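Local structure of cytochrome cL (Hyphomicrobium denitrificans, 2D0W) at residues H124-D129 with K142-F147; R25-V30 with E111-L116; G37-V42 with K117-I122. The protein carries electrons on a covalently attached heme and probably accepts them from methanol dehydrogenase during methanol oxidation in the periplasm. All coordinates share one frame; numbering follows the deposited sequence.

Contact 1. Residues H124-D129 with K142-F147; sequences HIQKDD and KNFKPF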
loop_
_atom_site.group_PDB
_atom_site.type_symbol
_atom_site.label_atom_id
_atom_site.label_comp_id
_atom_site.label_asym_id
_atom_site.label_seq_id
_atom_site.Cartn_x
_atom_site.Cartn_y
_atom_site.Cartn_z
ATOM N N HIS A 124 -4.748 3.110 4.673
ATOM C CA HIS A 124 -5.125 3.836 5.936
ATOM C C HIS A 124 -5.564 5.314 5.770
ATOM O O HIS A 124 -6.364 5.828 6.572
ATOM C CB HIS A 124 -3.987 3.779 6.970
ATOM C CG HIS A 124 -4.407 4.231 8.342
ATOM N ND1 HIS A 124 -5.221 3.474 9.164
ATOM C CD2 HIS A 124 -4.112 5.351 9.036
ATOM C CE1 HIS A 124 -5.422 4.128 10.302
ATOM N NE2 HIS A 124 -4.768 5.275 10.240
ATOM N N ILE A 125 -4.981 5.980 4.771
ATOM C CA ILE A 125 -5.240 7.397 4.455
ATOM C C ILE A 125 -6.513 7.691 3.651
ATOM O O ILE A 125 -6.857 8.870 3.447
ATOM C CB ILE A 125 -3.975 8.102 3.774
ATOM C CG1 ILE A 125 -3.543 7.444 2.447
ATOM C CG2 ILE A 125 -2.777 8.206 4.765
ATOM C CD1 ILE A 125 -2.211 8.029 1.885
ATOM N N GLN A 126 -7.204 6.619 3.226
ATOM C CA GLN A 126 -8.542 6.665 2.632
ATOM C C GLN A 126 -9.499 7.484 3.490
ATOM O O GLN A 126 -9.538 7.347 4.688
ATOM C CB GLN A 126 -9.103 5.248 2.480
ATOM C CG GLN A 126 -10.442 5.160 1.751
ATOM C CD GLN A 126 -10.401 5.748 0.334
ATOM O OE1 GLN A 126 -11.399 6.299 -0.143
ATOM N NE2 GLN A 126 -9.267 5.613 -0.347
ATOM N N LYS A 127 -10.245 8.366 2.844
ATOM C CA LYS A 127 -11.133 9.275 3.551
ATOM C C LYS A 127 -12.543 9.297 2.940
ATOM O O LYS A 127 -13.401 10.016 3.427
ATOM C CB LYS A 127 -10.496 10.689 3.622
ATOM C CG LYS A 127 -10.072 11.322 2.280
ATOM C CD LYS A 127 -11.261 11.930 1.500
ATOM C CE LYS A 127 -10.906 12.186 0.037
ATOM N NZ LYS A 127 -12.054 12.459 -0.912
ATOM N N ASP A 128 -12.763 8.504 1.885
ATOM C CA ASP A 128 -14.086 8.279 1.295
ATOM C C ASP A 128 -14.715 7.024 1.898
ATOM O O ASP A 128 -14.034 6.262 2.597
ATOM C CB ASP A 128 -13.984 8.088 -0.226
ATOM C CG ASP A 128 -13.735 9.394 -0.986
ATOM O OD1 ASP A 128 -13.782 10.487 -0.388
ATOM O OD2 ASP A 128 -13.469 9.315 -2.213
ATOM N N ASP A 129 -16.000 6.787 1.619
ATOM C CA ASP A 129 -16.717 5.621 2.187
ATOM C C ASP A 129 -16.092 4.313 1.689
ATOM O O ASP A 129 -15.764 4.180 0.511
ATOM C CB ASP A 129 -18.228 5.649 1.856
ATOM C CG ASP A 129 -18.950 4.339 2.260
ATOM O OD1 ASP A 129 -19.242 3.524 1.367
ATOM O OD2 ASP A 129 -19.189 4.115 3.475
ATOM N N LYS A 142 -16.432 -2.560 8.946
ATOM C CA LYS A 142 -17.107 -2.201 10.212
ATOM C C LYS A 142 -16.322 -1.278 11.152
ATOM O O LYS A 142 -16.935 -0.562 11.944
ATOM C CB LYS A 142 -17.433 -3.471 11.023
ATOM C CG LYS A 142 -18.642 -4.309 10.569
ATOM C CD LYS A 142 -18.665 -5.633 11.391
ATOM C CE LYS A 142 -19.561 -6.694 10.739
ATOM N NZ LYS A 142 -19.503 -8.023 11.451
ATOM N N ASN A 143 -14.989 -1.319 11.083
ATOM C CA ASN A 143 -14.104 -0.569 11.996
ATOM C C ASN A 143 -13.364 0.636 11.364
ATOM O O ASN A 143 -12.817 1.485 12.066
ATOM C CB ASN A 143 -13.054 -1.519 12.573
ATOM C CG ASN A 143 -13.618 -2.458 13.599
ATOM O OD1 ASN A 143 -14.226 -2.033 14.594
ATOM N ND2 ASN A 143 -13.408 -3.748 13.386
ATOM N N PHE A 144 -13.329 0.680 10.036
ATOM C CA PHE A 144 -12.586 1.700 9.316
ATOM C C PHE A 144 -13.210 3.092 9.437
ATOM O O PHE A 144 -14.403 3.291 9.153
ATOM C CB PHE A 144 -12.403 1.321 7.826
ATOM C CG PHE A 144 -11.457 2.240 7.104
ATOM C CD1 PHE A 144 -10.080 2.008 7.144
ATOM C CD2 PHE A 144 -11.927 3.400 6.491
ATOM C CE1 PHE A 144 -9.180 2.886 6.506
ATOM C CE2 PHE A 144 -11.046 4.276 5.852
ATOM C CZ PHE A 144 -9.675 4.035 5.865
ATOM N N LYS A 145 -12.380 4.061 9.825
ATOM C CA LYS A 145 -12.800 5.475 9.910
ATOM C C LYS A 145 -12.001 6.318 8.906
ATOM O O LYS A 145 -10.818 6.069 8.719
ATOM C CB LYS A 145 -12.626 6.001 11.339
ATOM C CG LYS A 145 -11.483 5.355 12.117
ATOM C CD LYS A 145 -10.161 6.099 11.931
ATOM C CE LYS A 145 -9.043 5.577 12.822
ATOM N NZ LYS A 145 -8.667 4.167 12.472
ATOM N N PRO A 146 -12.642 7.326 8.274
ATOM C CA PRO A 146 -11.936 8.150 7.303
ATOM C C PRO A 146 -10.667 8.700 7.976
ATOM O O PRO A 146 -10.724 9.039 9.161
ATOM C CB PRO A 146 -12.933 9.297 7.015
ATOM C CG PRO A 146 -13.930 9.265 8.176
ATOM C CD PRO A 146 -14.041 7.778 8.468
ATOM N N PHE A 147 -9.539 8.784 7.244
ATOM C CA PHE A 147 -8.269 9.208 7.882
ATOM C C PHE A 147 -8.379 10.687 8.246
ATOM O O PHE A 147 -8.834 11.459 7.440
ATOM C CB PHE A 147 -7.085 8.985 6.942
ATOM C CG PHE A 147 -5.730 9.422 7.505
ATOM C CD1 PHE A 147 -5.072 10.541 6.972
ATOM C CD2 PHE A 147 -5.093 8.688 8.521
ATOM C CE1 PHE A 147 -3.845 10.970 7.459
ATOM C CE2 PHE A 147 -3.851 9.100 9.030
ATOM C CZ PHE A 147 -3.215 10.240 8.476
HETATM O O HOH W 1 -8.037 5.521 8.599
#
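Phe147 turns its ring into the corner made by His124 and Ile125, and the two neighbours meet it differently. Ile125 sets its CG2 methyl over one face, 4.0 Å from the centroid of the Phe147 ring and nearly on its normal, a CH-pi contact for which a branched aliphatic side chain is well shaped. The His124 imidazole instead crosses the phenyl ring steeply, CD2 of His124 lying 3.5 Å from CD2 of Phe147 with the ring planes at 69°. The backbone path already carries Phe147 CB to 3.3 Å from the carbonyl O of His124, and CG anti to the backbone N (chi1 179°) then sends the ring toward both neighbours. One backbone bond fixes this placement: Phe147 N gives its hydrogen to Gln126 O at 2.9 Å. That same Gln126 O lies near the plane of the Phe144 ring, at its edge, 3.5 Å from CZ of Phe144, while Gln126 CB also packs on this atom. A water bridges His124 O and Lys145 O and rests over the centre of one face of the His124 ring. Pro146, whose backbone has no N-H to offer, packs its CB 3.7 Å from Lys127 O beside the crossing backbones.

Further out, His124 ND1 is hydrogen-bonded to Glu43, which helps to fix the rotation of the imidazole and may favour a positive charge there, an effect that the ammonium of nearby Lys145 would oppose. Gln126 NE2 holds the carbonyl O of Asp77, a ligand of a bound zinc ion, so it belongs to the second shell of that site. The Phe147 ring also meets those of Trp121 and Trp152. The result is an aromatic cluster at the end of the last helix of the cytochrome c core, where the C-terminal extension folds back on it.

Contact 2. Residues R25-V30 with E111-L116; sequences RDTPAV and ELDNML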
loop_
_atom_site.group_PDB
_atom_site.type_symbol
_atom_site.label_atom_id
_atom_site.label_comp_id
_atom_site.label_asym_id
_atom_site.label_seq_id
_atom_site.Cartn_x
_atom_site.Cartn_y
_atom_site.Cartn_z
ATOM N N ARG A 25 12.431 -10.204 1.968
ATOM C CA ARG A 25 11.428 -11.073 1.379
ATOM C C ARG A 25 11.041 -12.199 2.330
ATOM O O ARG A 25 9.969 -12.809 2.190
ATOM C CB ARG A 25 11.880 -11.653 0.020
ATOM C CG ARG A 25 13.095 -11.010 -0.544
ATOM C CD ARG A 25 13.095 -10.625 -2.002
ATOM N NE ARG A 25 13.302 -11.752 -2.883
ATOM C CZ ARG A 25 13.908 -11.713 -4.069
ATOM N NH1 ARG A 25 14.440 -10.597 -4.547
ATOM N NH2 ARG A 25 14.001 -12.832 -4.776
ATOM N N ASP A 26 11.925 -12.522 3.262
ATOM C CA ASP A 26 11.709 -13.711 4.082
ATOM C C ASP A 26 10.834 -13.402 5.319
ATOM O O ASP A 26 11.275 -13.638 6.441
ATOM C CB ASP A 26 13.072 -14.346 4.492
ATOM C CG ASP A 26 12.910 -15.584 5.410
ATOM O OD1 ASP A 26 11.905 -16.314 5.292
ATOM O OD2 ASP A 26 13.791 -15.828 6.266
ATOM N N THR A 27 9.632 -12.848 5.138
ATOM C CA THR A 27 8.765 -12.533 6.309
ATOM C C THR A 27 7.431 -13.246 6.132
ATOM O O THR A 27 7.034 -13.551 4.984
ATOM C CB THR A 27 8.522 -11.000 6.532
ATOM O OG1 THR A 27 7.585 -10.530 5.556
ATOM C CG2 THR A 27 9.839 -10.179 6.446
ATOM N N PRO A 28 6.744 -13.560 7.246
ATOM C CA PRO A 28 5.480 -14.219 7.023
ATOM C C PRO A 28 4.535 -13.415 6.150
ATOM O O PRO A 28 3.769 -13.995 5.378
ATOM C CB PRO A 28 4.925 -14.375 8.450
ATOM C CG PRO A 28 6.157 -14.510 9.287
ATOM C CD PRO A 28 7.042 -13.445 8.702
ATOM N N ALA A 29 4.587 -12.092 6.260
ATOM C CA ALA A 29 3.645 -11.275 5.514
ATOM C C ALA A 29 3.911 -11.364 3.994
ATOM O O ALA A 29 2.996 -11.402 3.194
ATOM C CB ALA A 29 3.673 -9.858 6.009
ATOM N N VAL A 30 5.163 -11.388 3.617
ATOM C CA VAL A 30 5.521 -11.422 2.214
ATOM C C VAL A 30 5.143 -12.807 1.642
ATOM O O VAL A 30 4.654 -12.914 0.513
ATOM C CB VAL A 30 6.995 -11.134 2.043
ATOM C CG1 VAL A 30 7.438 -11.430 0.566
ATOM C CG2 VAL A 30 7.263 -9.673 2.395
ATOM N N GLU A 111 12.193 -3.030 -0.417
ATOM C CA GLU A 111 12.078 -4.443 0.002
ATOM C C GLU A 111 10.614 -4.841 0.082
ATOM O O GLU A 111 9.744 -4.035 0.471
ATOM C CB GLU A 111 12.779 -4.698 1.334
ATOM C CG GLU A 111 14.310 -4.512 1.224
ATOM C CD GLU A 111 14.990 -4.364 2.577
ATOM O OE1 GLU A 111 14.344 -4.716 3.599
ATOM O OE2 GLU A 111 16.167 -3.893 2.630
ATOM N N LEU A 112 10.347 -6.095 -0.291
ATOM C CA LEU A 112 8.992 -6.594 -0.405
ATOM C C LEU A 112 8.183 -6.362 0.864
ATOM O O LEU A 112 6.999 -6.010 0.777
ATOM C CB LEU A 112 8.993 -8.069 -0.803
ATOM C CG LEU A 112 9.383 -8.328 -2.273
ATOM C CD1 LEU A 112 8.484 -7.592 -3.264
ATOM C CD2 LEU A 112 10.768 -7.873 -2.468
ATOM N N ASP A 113 8.830 -6.535 2.025
ATOM C CA ASP A 113 8.140 -6.385 3.323
ATOM C C ASP A 113 7.758 -4.916 3.525
ATOM O O ASP A 113 6.671 -4.622 4.021
ATOM C CB ASP A 113 9.021 -6.893 4.476
ATOM C CG ASP A 113 8.241 -7.039 5.799
ATOM O OD1 ASP A 113 7.200 -7.733 5.841
ATOM O OD2 ASP A 113 8.671 -6.415 6.796
ATOM N N ASN A 114 8.648 -4.025 3.092
ATOM C CA ASN A 114 8.390 -2.593 3.162
ATOM C C ASN A 114 7.330 -2.165 2.178
ATOM O O ASN A 114 6.511 -1.319 2.491
ATOM C CB ASN A 114 9.671 -1.768 3.001
ATOM C CG ASN A 114 10.557 -1.815 4.281
ATOM O OD1 ASN A 114 10.072 -1.963 5.366
ATOM N ND2 ASN A 114 11.848 -1.718 4.111
ATOM N N MET A 115 7.342 -2.753 0.989
ATOM C CA MET A 115 6.274 -2.503 0.015
ATOM C C MET A 115 4.932 -2.760 0.647
ATOM O O MET A 115 3.939 -2.058 0.382
ATOM C CB MET A 115 6.444 -3.432 -1.193
ATOM C CG MET A 115 5.237 -3.417 -2.111
ATOM S SD MET A 115 5.207 -1.915 -3.103
ATOM C CE MET A 115 6.280 -2.449 -4.431
ATOM N N LEU A 116 4.859 -3.809 1.462
ATOM C CA LEU A 116 3.559 -4.187 2.051
ATOM C C LEU A 116 3.075 -3.224 3.119
ATOM O O LEU A 116 1.873 -3.118 3.379
ATOM C CB LEU A 116 3.617 -5.632 2.565
ATOM C CG LEU A 116 3.742 -6.684 1.493
ATOM C CD1 LEU A 116 3.803 -8.031 2.161
ATOM C CD2 LEU A 116 2.569 -6.600 0.477
#
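Two torsions bring Thr27 and Asp113 together: the Thr27 hydroxyl stands between its own N and carbonyl carbon (chi1 75°), and the Asp113 carboxylate swings out opposite its N (chi1 -168°), reaching past the side of its helix. Thr27 is the N-cap of helix 28-36, and Asp113 sits in the first turn of helix 112-124, the closing helix of the cytochrome c fold, so the contact joins the beginnings of two helices. Threonine suits the cap because one hydroxyl can both accept and donate. Its OG1 takes the hydrogen of Val30 N at 3.2 Å, filling one of the open N-H positions of the first turn, and donates its own hydrogen to Asp113 OD1 at 2.8 Å. The carboxylate is shared further: Tyr41 OH also bonds to OD1, and Lys117 forms a salt bridge with OD2.

Beside this polar pair the packing is aliphatic. Val30 lays CG2 against the backbone of the second helix, 3.5 Å from Asp113 CA, and its CG1 is 3.9 Å from Leu112 CB; the beta-branched side chain thus presses with both methyls. Leu116, one turn on from Leu112, reaches with CD1 to 3.6 Å from Ala29 O, where small Ala29 leaves the neighbouring helix accessible. Arg25 runs alongside Leu112, its methylene CD 3.6 Å from Leu112 CD2, while its guanidinium turns elsewhere and donates from NH1 to Pro21 O. The bond from Thr27 OG1 arrives at Asp113 OD1 from above the carboxylate, 56° out of its plane.

Contact 3. Residues G37-V42 with K117-I122; sequences GVDPYV and KLIAWI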
loop_
_atom_site.group_PDB
_atom_site.type_symbol
_atom_site.label_atom_id
_atom_site.label_comp_id
_atom_site.label_asym_id
_atom_site.label_seq_id
_atom_site.Cartn_x
_atom_site.Cartn_y
_atom_site.Cartn_z
ATOM N N GLY A 37 -1.924 -12.725 -2.795
ATOM C CA GLY A 37 -2.243 -11.355 -3.273
ATOM C C GLY A 37 -2.901 -10.457 -2.215
ATOM O O GLY A 37 -3.289 -9.329 -2.495
ATOM N N VAL A 38 -3.113 -10.968 -1.018
ATOM C CA VAL A 38 -3.692 -10.146 0.041
ATOM C C VAL A 38 -2.573 -9.699 1.025
ATOM O O VAL A 38 -1.728 -10.498 1.409
ATOM C CB VAL A 38 -4.892 -10.853 0.752
ATOM C CG1 VAL A 38 -5.403 -10.019 1.936
ATOM C CG2 VAL A 38 -6.038 -11.103 -0.238
ATOM N N ASP A 39 -2.554 -8.406 1.362
ATOM C CA ASP A 39 -1.472 -7.795 2.173
ATOM C C ASP A 39 -1.936 -7.830 3.602
ATOM O O ASP A 39 -2.850 -7.064 3.955
ATOM C CB ASP A 39 -1.296 -6.336 1.755
ATOM C CG ASP A 39 -0.268 -5.585 2.589
ATOM O OD1 ASP A 39 0.044 -4.409 2.226
ATOM O OD2 ASP A 39 0.274 -6.129 3.588
ATOM N N PRO A 40 -1.327 -8.702 4.433
ATOM C CA PRO A 40 -1.772 -8.883 5.842
ATOM C C PRO A 40 -1.401 -7.777 6.814
ATOM O O PRO A 40 -1.816 -7.807 8.000
ATOM C CB PRO A 40 -1.112 -10.185 6.252
ATOM C CG PRO A 40 0.088 -10.295 5.338
ATOM C CD PRO A 40 -0.200 -9.590 4.085
ATOM N N TYR A 41 -0.666 -6.771 6.333
ATOM C CA TYR A 41 -0.410 -5.603 7.174
ATOM C C TYR A 41 -1.508 -4.561 7.130
ATOM O O TYR A 41 -1.463 -3.560 7.861
ATOM C CB TYR A 41 0.906 -4.929 6.782
ATOM C CG TYR A 41 2.168 -5.705 7.076
ATOM C CD1 TYR A 41 2.240 -6.615 8.154
ATOM C CD2 TYR A 41 3.287 -5.517 6.309
ATOM C CE1 TYR A 41 3.419 -7.297 8.443
ATOM C CE2 TYR A 41 4.485 -6.202 6.586
ATOM C CZ TYR A 41 4.545 -7.085 7.668
ATOM O OH TYR A 41 5.724 -7.763 7.937
ATOM N N VAL A 42 -2.464 -4.734 6.236
ATOM C CA VAL A 42 -3.535 -3.736 6.067
ATOM C C VAL A 42 -4.285 -3.576 7.384
ATOM O O VAL A 42 -4.666 -4.571 8.029
ATOM C CB VAL A 42 -4.439 -4.091 4.837
ATOM C CG1 VAL A 42 -5.756 -3.320 4.787
ATOM C CG2 VAL A 42 -3.694 -3.783 3.512
ATOM N N LYS A 117 4.017 -2.578 3.800
ATOM C CA LYS A 117 3.713 -1.583 4.825
ATOM C C LYS A 117 3.324 -0.266 4.159
ATOM O O LYS A 117 2.476 0.491 4.602
ATOM C CB LYS A 117 4.940 -1.351 5.714
ATOM C CG LYS A 117 5.308 -2.522 6.647
ATOM C CD LYS A 117 6.646 -2.186 7.345
ATOM C CE LYS A 117 6.978 -3.124 8.459
ATOM N NZ LYS A 117 7.061 -4.465 7.889
ATOM N N LEU A 118 3.996 0.020 3.070
ATOM C CA LEU A 118 3.603 1.177 2.240
ATOM C C LEU A 118 2.137 1.051 1.811
ATOM O O LEU A 118 1.366 2.008 1.886
ATOM C CB LEU A 118 4.490 1.240 0.995
ATOM C CG LEU A 118 4.101 2.250 -0.096
ATOM C CD1 LEU A 118 3.929 3.667 0.464
ATOM C CD2 LEU A 118 5.143 2.170 -1.261
ATOM N N ILE A 119 1.766 -0.119 1.319
ATOM C CA ILE A 119 0.376 -0.334 0.832
ATOM C C ILE A 119 -0.609 -0.182 2.043
ATOM O O ILE A 119 -1.661 0.440 1.930
ATOM C CB ILE A 119 0.286 -1.695 0.158
ATOM C CG1 ILE A 119 0.968 -1.659 -1.213
ATOM C CG2 ILE A 119 -1.189 -2.202 0.025
ATOM C CD1 ILE A 119 1.214 -3.059 -1.890
ATOM N N ALA A 120 -0.251 -0.702 3.210
ATOM C CA ALA A 120 -1.107 -0.552 4.410
ATOM C C ALA A 120 -1.324 0.906 4.713
ATOM O O ALA A 120 -2.423 1.310 5.109
ATOM C CB ALA A 120 -0.492 -1.239 5.641
ATOM N N TRP A 121 -0.281 1.716 4.531
ATOM C CA TRP A 121 -0.408 3.193 4.762
ATOM C C TRP A 121 -1.354 3.798 3.752
ATOM O O TRP A 121 -2.184 4.612 4.122
ATOM C CB TRP A 121 0.934 3.951 4.665
ATOM C CG TRP A 121 0.808 5.446 4.887
ATOM C CD1 TRP A 121 1.100 6.460 3.993
ATOM C CD2 TRP A 121 0.348 6.084 6.068
ATOM N NE1 TRP A 121 0.861 7.689 4.569
ATOM C CE2 TRP A 121 0.394 7.483 5.844
ATOM C CE3 TRP A 121 -0.098 5.614 7.310
ATOM C CZ2 TRP A 121 -0.008 8.418 6.822
ATOM C CZ3 TRP A 121 -0.512 6.559 8.284
ATOM C CH2 TRP A 121 -0.454 7.936 8.018
ATOM N N ILE A 122 -1.156 3.472 2.456
ATOM C CA ILE A 122 -2.054 3.954 1.415
ATOM C C ILE A 122 -3.522 3.616 1.704
ATOM O O ILE A 122 -4.400 4.457 1.531
ATOM C CB ILE A 122 -1.619 3.471 -0.024
ATOM C CG1 ILE A 122 -0.240 4.060 -0.383
ATOM C CG2 ILE A 122 -2.728 3.797 -1.065
ATOM C CD1 ILE A 122 0.410 3.355 -1.615
#
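The Tyr41 ring and the Asp39 carboxylate are the flat groups of a type I beta turn, with an Asx turn inside it, that packs on helix 112-124, the last helix of the cytochrome c core. Lys117 crosses the tyrosine obliquely: its methylene CG is 3.6 Å from Tyr41 CD2, and its ammonium NZ lies 3.4 Å from CE2 of the same ring. The bend at the end of the lysine chain (chi4 60°) curls NZ back toward the phenol instead of letting it run straight outward. Elsewhere the ring touches Ala29 and the Cys47–Cys165 disulfide. Phenol and ammonium have Asp113 as their shared polar partner, which suits a buried tyrosine beside a charged amine.

The beta turn runs from Asp39 to Val42. In the Asx turn Asp39 OD2 accepts the hydrogen of Tyr41 N at 3.0 Å, from 44° out of the carboxylate plane. Pro40 suits the second position of the beta turn, its ring holding phi near the required value, and Val42 N closes the turn onto Asp39 O. The backbone thus braced comes close to the helix at Ala120, where the CA atoms of Val42 and Ala120 are 4.3 Å apart. A small side chain suits such closeness; the Ala120 methyl CB packs 3.4 Å from Tyr41 O and 4.1 Å from Tyr41 CB. Leu118 and Ile122 of this helix touch the heme, so the turn covers a helix that also lines the heme pocket. The other carboxylate oxygen, Asp39 OD1, lies 3.4 Å from the CG2 methyl of Ile119.

Overall arrangement
From the N terminus, the chain passes through 25-30 at the start of helix 28-36 and then the turn at 37-42, before it builds the heme-binding core. Helix 112-124 afterwards returns to both, closing contact 2 with its first turn and contact 3 with its next turns. These two long loops cross, since their segments alternate, and they touch through Asp113 with Tyr41 and Ala29 with Tyr41 and Pro40. Contact 1 follows in series, closing the short loop through helix 138-143 beyond the same helix. It meets contact 3 where Phe147 packs on Trp121, and lies across the chain's centre from contact 2. Helix 112-124 thus joins N-terminal and C-terminal parts.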